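Local coordinates for protein D-glycero-D-manno-heptose 1-phosphate kinase (Bacteroides thetaiotaomicron, PDB 3K85) that probably phosphorylates D-glycero-D-manno-heptose 1-phosphate with ATP, as a sugar kinase of the GHMP family, at residues D193-S198 and F329-D334. Residues are numbered along the deposited sequence; the frame is centred on the assembly and turned at random.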
loop_
_atom_site.group_PDB
_atom_site.type_symbol
_atom_site.label_atom_id
_atom_site.label_comp_id
_atom_site.label_asym_id
_atom_site.label_seq_id
_atom_site.Cartn_x
_atom_site.Cartn_y
_atom_site.Cartn_z
ATOM N N ASP A 193 -8.184 -0.063 13.265
ATOM C CA ASP A 193 -9.095 -0.096 14.408
ATOM C C ASP A 193 -8.428 0.527 15.643
ATOM O O ASP A 193 -9.061 1.273 16.394
ATOM C CB ASP A 193 -9.518 -1.535 14.743
ATOM C CG ASP A 193 -10.586 -2.059 13.810
ATOM O OD1 ASP A 193 -11.537 -1.312 13.503
ATOM O OD2 ASP A 193 -10.485 -3.227 13.396
ATOM N N GLU A 194 -7.154 0.219 15.855
ATOM C CA GLU A 194 -6.447 0.779 17.000
ATOM C C GLU A 194 -6.370 2.289 16.877
ATOM O O GLU A 194 -6.583 2.999 17.857
ATOM C CB GLU A 194 -5.027 0.223 17.100
ATOM C CG GLU A 194 -4.261 0.722 18.324
ATOM C CD GLU A 194 -4.855 0.225 19.641
ATOM O OE1 GLU A 194 -5.939 -0.401 19.620
ATOM O OE2 GLU A 194 -4.236 0.467 20.702
ATOM N N LEU A 195 -6.054 2.775 15.675
ATOM C CA LEU A 195 -5.946 4.208 15.450
ATOM C C LEU A 195 -7.307 4.883 15.606
ATOM O O LEU A 195 -7.402 5.962 16.194
ATOM C CB LEU A 195 -5.378 4.500 14.053
ATOM C CG LEU A 195 -4.894 5.942 13.833
ATOM C CD1 LEU A 195 -3.587 6.175 14.595
ATOM C CD2 LEU A 195 -4.688 6.203 12.357
ATOM N N GLU A 196 -8.359 4.255 15.082
ATOM C CA GLU A 196 -9.694 4.836 15.190
ATOM C C GLU A 196 -10.160 4.962 16.641
ATOM O O GLU A 196 -10.791 5.954 17.003
ATOM C CB GLU A 196 -10.717 4.022 14.389
ATOM C CG GLU A 196 -10.447 4.009 12.890
ATOM C CD GLU A 196 -11.478 3.216 12.103
ATOM O OE1 GLU A 196 -11.827 2.090 12.528
ATOM O OE2 GLU A 196 -11.929 3.712 11.053
ATOM N N SER A 197 -9.855 3.980 17.483
ATOM C CA SER A 197 -10.279 4.070 18.883
ATOM C C SER A 197 -9.363 4.994 19.700
ATOM O O SER A 197 -9.651 5.307 20.855
ATOM C CB SER A 197 -10.334 2.677 19.519
ATOM O OG SER A 197 -9.076 2.044 19.476
ATOM N N SER A 198 -8.270 5.433 19.075
ATOM C CA SER A 198 -7.301 6.324 19.697
ATOM C C SER A 198 -7.460 7.763 19.202
ATOM O O SER A 198 -6.646 8.622 19.532
ATOM C CB SER A 198 -5.873 5.865 19.381
ATOM O OG SER A 198 -5.587 4.592 19.922
ATOM N N PHE A 329 -16.079 9.471 13.312
ATOM C CA PHE A 329 -15.640 9.098 11.981
ATOM C C PHE A 329 -15.007 7.717 11.967
ATOM O O PHE A 329 -14.732 7.122 13.004
ATOM C CB PHE A 329 -14.594 10.104 11.490
ATOM C CG PHE A 329 -13.243 9.898 12.106
ATOM C CD1 PHE A 329 -12.278 9.139 11.452
ATOM C CD2 PHE A 329 -12.974 10.359 13.392
ATOM C CE1 PHE A 329 -11.068 8.836 12.075
ATOM C CE2 PHE A 329 -11.759 10.060 14.030
ATOM C CZ PHE A 329 -10.809 9.297 13.372
ATOM N N GLN A 330 -14.758 7.240 10.757
ATOM C CA GLN A 330 -14.105 5.971 10.529
ATOM C C GLN A 330 -13.277 6.158 9.256
ATOM O O GLN A 330 -13.664 6.910 8.356
ATOM C CB GLN A 330 -15.136 4.857 10.336
ATOM C CG GLN A 330 -15.948 4.548 11.585
ATOM C CD GLN A 330 -15.068 4.113 12.745
ATOM O OE1 GLN A 330 -14.328 3.134 12.640
ATOM N NE2 GLN A 330 -15.142 4.840 13.858
ATOM N N PHE A 331 -12.126 5.502 9.200
ATOM C CA PHE A 331 -11.271 5.581 8.029
ATOM C C PHE A 331 -11.926 4.758 6.935
ATOM O O PHE A 331 -12.512 3.715 7.214
ATOM C CB PHE A 331 -9.897 5.009 8.350
ATOM C CG PHE A 331 -9.069 5.896 9.221
ATOM C CD1 PHE A 331 -8.584 7.108 8.737
ATOM C CD2 PHE A 331 -8.770 5.523 10.522
ATOM C CE1 PHE A 331 -7.810 7.936 9.535
ATOM C CE2 PHE A 331 -7.998 6.340 11.334
ATOM C CZ PHE A 331 -7.514 7.549 10.842
ATOM N N ILE A 332 -11.852 5.227 5.698
ATOM C CA ILE A 332 -12.443 4.482 4.599
ATOM C C ILE A 332 -11.307 4.224 3.612
ATOM O O ILE A 332 -10.527 5.127 3.309
ATOM C CB ILE A 332 -13.623 5.279 3.956
ATOM C CG1 ILE A 332 -14.279 4.453 2.853
ATOM C CG2 ILE A 332 -13.137 6.590 3.398
ATOM C CD1 ILE A 332 -14.915 3.153 3.355
ATOM N N ASP A 333 -11.193 2.991 3.123
ATOM C CA ASP A 333 -10.101 2.643 2.214
ATOM C C ASP A 333 -10.311 2.928 0.737
ATOM O O ASP A 333 -9.358 2.878 -0.041
ATOM C CB ASP A 333 -9.727 1.167 2.358
ATOM C CG ASP A 333 -8.461 0.815 1.581
ATOM O OD1 ASP A 333 -7.367 1.247 2.003
ATOM O OD2 ASP A 333 -8.560 0.119 0.542
ATOM N N ASP A 334 -11.543 3.226 0.344
ATOM C CA ASP A 334 -11.836 3.493 -1.055
ATOM C C ASP A 334 -11.790 4.965 -1.429
ATOM O O ASP A 334 -12.009 5.840 -0.600
ATOM C CB ASP A 334 -13.208 2.919 -1.412
ATOM C CG ASP A 334 -13.168 1.422 -1.643
ATOM O OD1 ASP A 334 -12.309 0.744 -1.029
ATOM O OD2 ASP A 334 -14.006 0.924 -2.431
#
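Glu196, near the C-terminal end of helix 189-197, reaches across to the loop 329-334 and accepts a hydrogen bond from the backbone of Phe331, Phe331 N lying 2.6 Å from Glu196 OE2. The N-H points at OE2 almost in line with the carbon-oxygen bond, with an angle of 156° at the hydrogen. An extended chain beyond CG (chi2 -179°) carries the carboxylate this far from the helix. On the way its methylene meets the aromatic ring obliquely, Glu196 CG standing 3.3 Å from Phe331 CD2, while the two side chains run past each other in opposite directions. Carboxylate and ring planes lie 13° apart. Leu195 adds the apolar share: its CD2 also comes in obliquely, by the CE2 and CZ end, 3.5 Å from Phe331 CE2. Phe329 CE1 lies over one face of the Phe331 ring, displaced toward its rim, and Phe169, Met199 and strand 30-37 also pack around it. An alanine in place of Glu196 would probably leave the Phe331 N-H without its acceptor and open a gap beside the ring. The contact thus joins the helix running into strand 199-202 of the three-stranded antiparallel sheet to the loop leading to strand 337-340 of the mixed sheet. Because the donor is a main-chain N-H, the bond holds the loop's backbone itself, while the ring contact is what draws on the phenylalanine side chain.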